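Local coordinates for Rbam17540 (Bacillus amyloliquefaciens, PDB 2YOY), which is a copper-dependent CBM33-family lytic polysaccharide oxygenase that probably cleaves cellulose chains by oxidation, at residues A[155-160]-A[170-175]; A[110-115]-A[151-156]. All blocks are in the same frame, centred on the assembly; numbering follows the deposited sequence. Where two conformers were deposited one is given.

Contact 1: residues A[155-160]-A[170-175]; sequences IILGVW and YNVIDV
Tyr-170 lays one face of its ring against the CG1 methyl of Val-159, a non-hydrogen-bonded neighbour on the antiparallel strand 155-160. The CH-pi contact puts Val-159 CG1 4.0 Å from the centroid of the Tyr-170 ring. With CG anti to the carbonyl carbon (chi1 -65°), the ring lies over the valine, where a branched, compact side chain suits a flat partner, and the phenol OH bonds to the carbonyl O of Pro-43. Asn-171 pairs with Gly-158 through two backbone hydrogen bonds, the one from Asn-171 N to Gly-158 O being 2.9 Å long and almost straight at 173°. The asparagine amide does not bond the glycine: ND2 donates to Tyr-170 O from above that carbonyl plane, while OD1 accepts from the backbone N of Ile-4, so each end of the buried amide has a partner. These pairs belong to the hairpin of strands 154-162 and 167-177, within the immunoglobulin-like beta-sandwich core of the LPMO fold; on the face carrying Asn-171 and Ile-173, strands 2-6 and 86-94 pack against it. Val-172, on the face shared with Tyr-170, touches its direct pair Leu-157 and, diagonally, Ile-155, with CB 3.7 Å from Ile-155 CG2 and CG1 3.7 Å from Leu-157 CD1. Ile-173 faces the other way and exchanges two backbone bonds with Ile-156, its N reaching Ile-156 O at 2.7 Å; the CD1 methyl of Ile-173 meets CG2 of Ile-156, beta-branched residues suiting an extended, buried strand. Asp-174 runs alongside Ile-155, its OD1 3.5 Å from Ile-155 CG1, yet that oxygen is held by Tyr-153 OH and a salt bridge to Arg-10, which probably helps offset the cost of burying a carboxylate. Val-175 adds CG1 at 4.3 Å from Ile-156 CD1.

Contact 2: residues A[110-115]-A[151-156]; sequences KNWNPN and SGYHII
Trp-112 drives the rim of its indole toward the face of Tyr-153 and sends its N-H to the carbonyl of the same tyrosine. The edge-to-face pair has its planes at 70°, with Trp-112 CZ2 above the middle of the phenol ring and Trp-112 CH2 3.8 Å from Tyr-153 CE2. Trp-112 CG sits between the backbone N and the carbonyl carbon (chi1 77°), which swings the indole inward from the loop onto strand 154-162. There NE1 donates to Tyr-153 O at 2.8 Å, the oxygen lying practically in the indole plane. The His-154 ring approaches the pyrrole part of the indole obliquely, at 39° between planes, and its ND1 is bonded to Thr-108 OG1. These three rings form an aromatic cluster fastening the loop after strand 100-108 to strand 154-162. At the far end of the indole, CH2 meets the CD1 methyl of Ile-155 at 3.5 Å, an apolar partner for an apolar rim. Pro-114 adds CB at 3.8 Å from Tyr-153 CD2, its compact ring widening the apolar cover on the tyrosine. Toward solvent, a water accepts weakly from His-154 NE2 and donates to Lys-110 O. An alanine in place of Trp-112 would probably leave Tyr-153 O without its indole donor and open a gap between Tyr-153, His-154 and Ile-155. Only tryptophan among the aromatic residues offers both a broad apolar rim and an N-H in its ring plane; here the indole packs the loop on the strand while satisfying a main-chain carbonyl, and hydrated groups are left to the margin.

The two contacts lie with their centres about 12 Å apart and share Ile-155 and Ile-156 on strand 154-162. Along the chain the loop 110-115 comes first, between strands 100-108 and 123-130; the 151-156 segment then leads into the strand, whose hairpin partner 167-177 follows. Contact 1 is buried near the centre of the chain, whereas contact 2 closes the end of the same sheet, about 15 Å from that centre. Val-175 N reaches His-154 O, which together with the side-chain bond from Tyr-153 to Asp-174 joins them directly. The hairpin runs from this loop-covered end toward the copper side: the Asn-171 side chain lies about 11 Å from the metal bound by His-1 and His-98.

Contact 1: residues A[155-160]-A[170-175]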
ATOM      1  N   ILE A 155      -6.867   4.660  -5.545  1.00  8.51           N
ATOM      2  CA  ILE A 155      -5.772   4.011  -4.793  1.00  5.37           C
ATOM      3  C   ILE A 155      -6.371   3.312  -3.594  1.00  5.56           C
ATOM      4  O   ILE A 155      -7.173   3.876  -2.863  1.00  6.81           O
ATOM      5  CB  ILE A 155      -4.690   5.030  -4.414  1.00  7.96           C
ATOM      6  CG1 ILE A 155      -3.979   5.545  -5.667  1.00  7.22           C
ATOM      7  CG2 ILE A 155      -3.713   4.451  -3.419  1.00  8.02           C
ATOM      8  CD1 ILE A 155      -3.022   6.707  -5.419  1.00 11.22           C
ATOM      9  N   ILE A 156      -6.126   2.008  -3.529  1.00  7.13           N
ATOM     10  CA  ILE A 156      -6.343   1.255  -2.318  1.00  8.08           C
ATOM     11  C   ILE A 156      -5.087   1.301  -1.505  1.00  7.63           C
ATOM     12  O   ILE A 156      -4.011   0.892  -1.953  1.00 10.25           O
ATOM     13  CB  ILE A 156      -6.820  -0.166  -2.646  1.00  5.78           C
ATOM     14  CG1 ILE A 156      -8.173  -0.037  -3.389  1.00 11.26           C
ATOM     15  CG2 ILE A 156      -6.900  -1.088  -1.395  1.00  9.46           C
ATOM     16  CD1 ILE A 156      -8.625  -1.346  -4.025  1.00 16.11           C
ATOM     17  N   LEU A 157      -5.227   1.757  -0.253  1.00  8.79           N
ATOM     18  CA  LEU A 157      -4.189   1.595   0.764  1.00  8.24           C
ATOM     19  C   LEU A 157      -4.446   0.407   1.698  1.00 12.66           C
ATOM     20  O   LEU A 157      -5.473   0.364   2.437  1.00 10.91           O
ATOM     21  CB  LEU A 157      -4.130   2.843   1.599  1.00  8.15           C
ATOM     22  CG  LEU A 157      -3.192   2.902   2.776  1.00  6.43           C
ATOM     23  CD1 LEU A 157      -1.746   2.793   2.347  1.00 13.63           C
ATOM     24  CD2 LEU A 157      -3.403   4.204   3.586  1.00 10.66           C
ATOM     25  N   GLY A 158      -3.521  -0.559   1.708  1.00  9.96           N
ATOM     26  CA  GLY A 158      -3.470  -1.509   2.781  1.00  6.42           C
ATOM     27  C   GLY A 158      -2.447  -1.270   3.852  1.00  4.56           C
ATOM     28  O   GLY A 158      -1.296  -0.985   3.543  1.00  8.74           O
ATOM     29  N   VAL A 159      -2.879  -1.390   5.107  1.00  9.78           N
ATOM     30  CA  VAL A 159      -2.013  -1.168   6.244  1.00 11.84           C
ATOM     31  C   VAL A 159      -1.934  -2.432   7.135  1.00  5.59           C
ATOM     32  O   VAL A 159      -2.946  -2.992   7.519  1.00  8.50           O
ATOM     33  CB  VAL A 159      -2.470   0.051   7.048  1.00  6.50           C
ATOM     34  CG1 VAL A 159      -1.438   0.382   8.130  1.00 10.16           C
ATOM     35  CG2 VAL A 159      -2.674   1.296   6.162  1.00  7.63           C
ATOM     36  N   TRP A 160      -0.717  -2.840   7.483  1.00  8.63           N
ATOM     37  CA  TRP A 160      -0.468  -3.981   8.303  1.00 12.66           C
ATOM     38  C   TRP A 160       0.183  -3.472   9.602  1.00 13.17           C
ATOM     39  O   TRP A 160       1.300  -2.948   9.566  1.00 10.75           O
ATOM     40  CB  TRP A 160       0.444  -4.938   7.549  1.00  8.26           C
ATOM     41  CG  TRP A 160       1.059  -6.053   8.387  1.00 12.33           C
ATOM     42  CD1 TRP A 160       0.488  -6.670   9.449  1.00 11.31           C
ATOM     43  CD2 TRP A 160       2.366  -6.639   8.227  1.00  9.24           C
ATOM     44  NE1 TRP A 160       1.337  -7.609   9.948  1.00 11.09           N
ATOM     45  CE2 TRP A 160       2.498  -7.609   9.225  1.00  6.86           C
ATOM     46  CE3 TRP A 160       3.421  -6.435   7.330  1.00  8.30           C
ATOM     47  CZ2 TRP A 160       3.663  -8.383   9.376  1.00 10.37           C
ATOM     48  CZ3 TRP A 160       4.578  -7.185   7.468  1.00 13.97           C
ATOM     49  CH2 TRP A 160       4.675  -8.175   8.489  1.00 13.49           C
ATOM     50  N   TYR A 170       2.791   0.016   4.979  1.00  9.37           N
ATOM     51  CA  TYR A 170       1.852   0.808   4.205  1.00  3.62           C
ATOM     52  C   TYR A 170       2.043   0.479   2.743  1.00  8.50           C
ATOM     53  O   TYR A 170       3.078   0.744   2.204  1.00  7.16           O
ATOM     54  CB  TYR A 170       2.077   2.329   4.454  1.00  4.26           C
ATOM     55  CG  TYR A 170       1.768   2.722   5.863  1.00  6.57           C
ATOM     56  CD1 TYR A 170       2.730   2.551   6.873  1.00  9.15           C
ATOM     57  CD2 TYR A 170       0.528   3.205   6.208  1.00  8.95           C
ATOM     58  CE1 TYR A 170       2.406   2.835   8.192  1.00  9.18           C
ATOM     59  CE2 TYR A 170       0.210   3.527   7.501  1.00  9.54           C
ATOM     60  CZ  TYR A 170       1.151   3.354   8.495  1.00  7.64           C
ATOM     61  OH  TYR A 170       0.736   3.638   9.787  1.00  8.46           O
ATOM     62  N   ASN A 171       1.034  -0.114   2.098  1.00 10.17           N
ATOM     63  CA  ASN A 171       1.140  -0.431   0.687  1.00  8.84           C
ATOM     64  C   ASN A 171      -0.038   0.151  -0.095  1.00  9.77           C
ATOM     65  O   ASN A 171      -1.194  -0.297   0.028  1.00 10.72           O
ATOM     66  CB  ASN A 171       1.145  -1.939   0.433  1.00  7.21           C
ATOM     67  CG  ASN A 171       2.508  -2.644   0.577  1.00 15.33           C
ATOM     68  OD1 ASN A 171       2.611  -3.808   0.169  1.00 11.25           O
ATOM     69  ND2 ASN A 171       3.500  -2.012   1.201  1.00 15.42           N
ATOM     70  N   VAL A 172       0.274   1.130  -0.933  1.00  9.90           N
ATOM     71  CA  VAL A 172      -0.670   1.662  -1.845  1.00  5.33           C
ATOM     72  C   VAL A 172      -0.720   0.818  -3.087  1.00  9.94           C
ATOM     73  O   VAL A 172       0.275   0.228  -3.514  1.00 10.93           O
ATOM     74  CB  VAL A 172      -0.439   3.184  -2.197  1.00  6.64           C
ATOM     75  CG1 VAL A 172      -0.604   4.001  -0.962  1.00  8.65           C
ATOM     76  CG2 VAL A 172       0.920   3.412  -2.834  1.00  8.53           C
ATOM     77  N   ILE A 173      -1.929   0.738  -3.632  1.00  7.35           N
ATOM     78  CA  ILE A 173      -2.252  -0.031  -4.832  1.00 13.94           C
ATOM     79  C   ILE A 173      -2.986   0.893  -5.829  1.00 11.08           C
ATOM     80  O   ILE A 173      -4.053   1.442  -5.547  1.00  5.79           O
ATOM     81  CB  ILE A 173      -3.165  -1.244  -4.521  1.00  9.95           C
ATOM     82  CG1 ILE A 173      -2.600  -2.114  -3.413  1.00 13.06           C
ATOM     83  CG2 ILE A 173      -3.373  -2.084  -5.762  1.00 11.76           C
ATOM     84  CD1 ILE A 173      -3.663  -2.953  -2.775  1.00 10.09           C
ATOM     85  N   ASP A 174      -2.427   1.024  -7.033  1.00  9.06           N
ATOM     86  CA  ASP A 174      -3.062   1.843  -8.082  1.00  6.50           C
ATOM     87  C   ASP A 174      -4.031   0.987  -8.909  1.00  9.45           C
ATOM     88  O   ASP A 174      -3.647  -0.054  -9.442  1.00 10.20           O
ATOM     89  CB  ASP A 174      -1.992   2.452  -8.973  1.00  3.42           C
ATOM     90  CG  ASP A 174      -1.021   3.315  -8.196  1.00 12.86           C
ATOM     91  OD1 ASP A 174      -1.416   4.471  -7.870  1.00  8.12           O
ATOM     92  OD2 ASP A 174       0.122   2.853  -7.884  1.00  7.24           O
ATOM     93  N   VAL A 175      -5.282   1.396  -8.962  1.00 10.13           N
ATOM     94  CA  VAL A 175      -6.300   0.588  -9.614  1.00 14.86           C
ATOM     95  C   VAL A 175      -7.136   1.421 -10.574  1.00  9.57           C
ATOM     96  O   VAL A 175      -7.337   2.639 -10.426  1.00 12.64           O
ATOM     97  CB  VAL A 175      -7.233  -0.156  -8.592  1.00 12.38           C
ATOM     98  CG1 VAL A 175      -6.399  -1.077  -7.680  1.00 14.04           C
ATOM     99  CG2 VAL A 175      -8.062   0.848  -7.783  1.00 13.28           C
TER

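Contact 2: residues A[110-115]-A[151-156]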
ATOM      1  N   LYS A 110     -14.457   9.388  -3.939  1.00 15.25           N
ATOM      2  CA  LYS A 110     -14.966   9.618  -5.294  0.50 21.19           C
ATOM      3  C   LYS A 110     -14.363  10.862  -5.938  1.00 22.02           C
ATOM      4  O   LYS A 110     -14.049  10.867  -7.126  1.00 22.46           O
ATOM      5  CB  LYS A 110     -16.508   9.712  -5.273  0.50 21.40           C
ATOM      6  CG  LYS A 110     -17.170   9.614  -6.634  0.50 71.10           C
ATOM      7  CD  LYS A 110     -18.681   9.544  -6.481  0.50 54.18           C
ATOM      8  CE  LYS A 110     -19.386   9.605  -7.821  0.50 46.03           C
ATOM      9  NZ  LYS A 110     -19.039   8.448  -8.688  0.50 14.15           N
ATOM     10  N   ASN A 111     -14.180  11.916  -5.160  1.00 18.37           N
ATOM     11  CA  ASN A 111     -13.704  13.167  -5.743  1.00 28.71           C
ATOM     12  C   ASN A 111     -12.220  13.432  -5.475  1.00 25.54           C
ATOM     13  O   ASN A 111     -11.792  14.578  -5.469  1.00 21.26           O
ATOM     14  CB  ASN A 111     -14.556  14.327  -5.193  1.00 25.16           C
ATOM     15  CG  ASN A 111     -14.431  14.463  -3.690  1.00 48.59           C
ATOM     16  OD1 ASN A 111     -13.893  13.571  -3.023  1.00 31.93           O
ATOM     17  ND2 ASN A 111     -14.915  15.571  -3.150  1.00 64.96           N
ATOM     18  N   TRP A 112     -11.411  12.402  -5.225  1.00 18.91           N
ATOM     19  CA  TRP A 112     -10.007  12.682  -4.878  1.00 15.71           C
ATOM     20  C   TRP A 112      -9.245  13.308  -6.042  1.00 10.85           C
ATOM     21  O   TRP A 112      -9.643  13.178  -7.184  1.00 14.81           O
ATOM     22  CB  TRP A 112      -9.290  11.422  -4.402  1.00 13.79           C
ATOM     23  CG  TRP A 112      -8.875  10.439  -5.490  1.00  9.48           C
ATOM     24  CD1 TRP A 112      -9.678   9.753  -6.338  1.00 12.08           C
ATOM     25  CD2 TRP A 112      -7.534  10.082  -5.814  1.00  7.24           C
ATOM     26  NE1 TRP A 112      -8.923   8.921  -7.156  1.00 10.71           N
ATOM     27  CE2 TRP A 112      -7.598   9.109  -6.858  1.00 11.05           C
ATOM     28  CE3 TRP A 112      -6.275  10.456  -5.309  1.00  8.87           C
ATOM     29  CZ2 TRP A 112      -6.456   8.542  -7.422  1.00  9.01           C
ATOM     30  CZ3 TRP A 112      -5.136   9.840  -5.872  1.00 14.07           C
ATOM     31  CH2 TRP A 112      -5.257   8.913  -6.917  1.00 10.02           C
ATOM     32  N   ASN A 113      -8.114  13.925  -5.727  1.00 12.53           N
ATOM     33  CA  ASN A 113      -7.274  14.576  -6.732  1.00 17.76           C
ATOM     34  C   ASN A 113      -6.000  13.780  -7.017  1.00 10.60           C
ATOM     35  O   ASN A 113      -5.062  13.782  -6.224  1.00 13.63           O
ATOM     36  CB  ASN A 113      -6.924  15.997  -6.291  1.00 17.65           C
ATOM     37  CG  ASN A 113      -6.228  16.786  -7.379  1.00 20.89           C
ATOM     38  OD1 ASN A 113      -5.677  16.224  -8.327  1.00 17.20           O
ATOM     39  ND2 ASN A 113      -6.305  18.117  -7.282  1.00 29.42           N
ATOM     40  N   PRO A 114      -5.970  13.072  -8.164  1.00 14.04           N
ATOM     41  CA  PRO A 114      -4.809  12.239  -8.464  1.00 13.96           C
ATOM     42  C   PRO A 114      -3.516  12.969  -8.752  1.00 14.71           C
ATOM     43  O   PRO A 114      -2.494  12.303  -8.929  1.00  8.95           O
ATOM     44  CB  PRO A 114      -5.260  11.446  -9.716  1.00 13.25           C
ATOM     45  CG  PRO A 114      -6.286  12.318 -10.353  1.00 29.16           C
ATOM     46  CD  PRO A 114      -7.012  12.959  -9.205  1.00 18.10           C
ATOM     47  N   ASN A 115      -3.549  14.310  -8.834  1.00 12.16           N
ATOM     48  CA  ASN A 115      -2.355  15.107  -9.072  1.00 11.57           C
ATOM     49  C   ASN A 115      -1.798  15.857  -7.870  1.00 17.41           C
ATOM     50  O   ASN A 115      -1.002  16.775  -8.049  1.00 21.30           O
ATOM     51  CB  ASN A 115      -2.619  16.079 -10.235  1.00 12.82           C
ATOM     52  CG  ASN A 115      -2.825  15.354 -11.542  1.00 17.71           C
ATOM     53  OD1 ASN A 115      -1.946  14.615 -11.987  1.00 15.58           O
ATOM     54  ND2 ASN A 115      -3.989  15.517 -12.142  1.00 19.61           N
ATOM     55  N   SER A 151     -15.512   4.895  -9.995  1.00 18.32           N
ATOM     56  CA  SER A 151     -14.805   4.292 -11.121  1.00 19.23           C
ATOM     57  C   SER A 151     -13.579   5.117 -11.497  1.00  9.60           C
ATOM     58  O   SER A 151     -13.382   6.236 -11.021  1.00 19.16           O
ATOM     59  CB  SER A 151     -15.716   4.162 -12.378  1.00 16.46           C
ATOM     60  OG  SER A 151     -16.029   5.432 -12.854  1.00 28.18           O
ATOM     61  N   GLY A 152     -12.801   4.555 -12.397  1.00 13.69           N
ATOM     62  CA  GLY A 152     -11.572   5.159 -12.869  1.00 17.28           C
ATOM     63  C   GLY A 152     -10.449   4.926 -11.890  1.00 10.13           C
ATOM     64  O   GLY A 152     -10.462   3.929 -11.149  1.00 12.46           O
ATOM     65  N   TYR A 153      -9.492   5.841 -11.931  1.00 11.73           N
ATOM     66  CA  TYR A 153      -8.269   5.729 -11.163  1.00  9.45           C
ATOM     67  C   TYR A 153      -8.543   5.996  -9.693  1.00  5.97           C
ATOM     68  O   TYR A 153      -8.969   7.108  -9.327  1.00 11.32           O
ATOM     69  CB  TYR A 153      -7.211   6.712 -11.676  1.00 16.07           C
ATOM     70  CG  TYR A 153      -5.886   6.677 -10.921  1.00 12.76           C
ATOM     71  CD1 TYR A 153      -5.434   5.513 -10.262  1.00  7.56           C
ATOM     72  CD2 TYR A 153      -5.065   7.790 -10.902  1.00 13.66           C
ATOM     73  CE1 TYR A 153      -4.240   5.510  -9.542  1.00  4.65           C
ATOM     74  CE2 TYR A 153      -3.840   7.770 -10.244  1.00  9.81           C
ATOM     75  CZ  TYR A 153      -3.420   6.640  -9.578  1.00  9.74           C
ATOM     76  OH  TYR A 153      -2.183   6.647  -8.932  1.00  9.72           O
ATOM     77  N   HIS A 154      -8.275   4.975  -8.887  1.00  8.89           N
ATOM     78  CA  HIS A 154      -8.365   5.007  -7.413  1.00  7.67           C
ATOM     79  C   HIS A 154      -7.127   4.390  -6.835  1.00 10.73           C
ATOM     80  O   HIS A 154      -6.444   3.680  -7.546  1.00  6.85           O
ATOM     81  CB  HIS A 154      -9.651   4.396  -6.882  1.00 10.67           C
ATOM     82  CG  HIS A 154     -10.829   5.265  -7.175  1.00 10.28           C
ATOM     83  ND1 HIS A 154     -11.108   6.400  -6.442  1.00 10.17           N
ATOM     84  CD2 HIS A 154     -11.677   5.285  -8.234  1.00 12.32           C
ATOM     85  CE1 HIS A 154     -12.107   7.048  -7.002  1.00 12.75           C
ATOM     86  NE2 HIS A 154     -12.461   6.403  -8.097  1.00 13.56           N
ATOM     87  N   ILE A 155      -6.867   4.660  -5.545  1.00  8.51           N
ATOM     88  CA  ILE A 155      -5.772   4.011  -4.793  1.00  5.37           C
ATOM     89  C   ILE A 155      -6.371   3.312  -3.594  1.00  5.56           C
ATOM     90  O   ILE A 155      -7.173   3.876  -2.863  1.00  6.81           O
ATOM     91  CB  ILE A 155      -4.690   5.030  -4.414  1.00  7.96           C
ATOM     92  CG1 ILE A 155      -3.979   5.545  -5.667  1.00  7.22           C
ATOM     93  CG2 ILE A 155      -3.713   4.451  -3.419  1.00  8.02           C
ATOM     94  CD1 ILE A 155      -3.022   6.707  -5.419  1.00 11.22           C
ATOM     95  N   ILE A 156      -6.126   2.008  -3.529  1.00  7.13           N
ATOM     96  CA  ILE A 156      -6.343   1.255  -2.318  1.00  8.08           C
ATOM     97  C   ILE A 156      -5.087   1.301  -1.505  1.00  7.63           C
ATOM     98  O   ILE A 156      -4.011   0.892  -1.953  1.00 10.25           O
ATOM     99  CB  ILE A 156      -6.820  -0.166  -2.646  1.00  5.78           C
ATOM    100  CG1 ILE A 156      -8.173  -0.037  -3.389  1.00 11.26           C
ATOM    101  CG2 ILE A 156      -6.900  -1.088  -1.395  1.00  9.46           C
ATOM    102  CD1 ILE A 156      -8.625  -1.346  -4.025  1.00 16.11           C
TER
HETATM  103  O   HOH W   1     -13.957   8.801  -8.898  1.00 25.23           O
HETATM  104  O   HOH W   2     -16.401   7.822  -9.959  1.00 26.74           O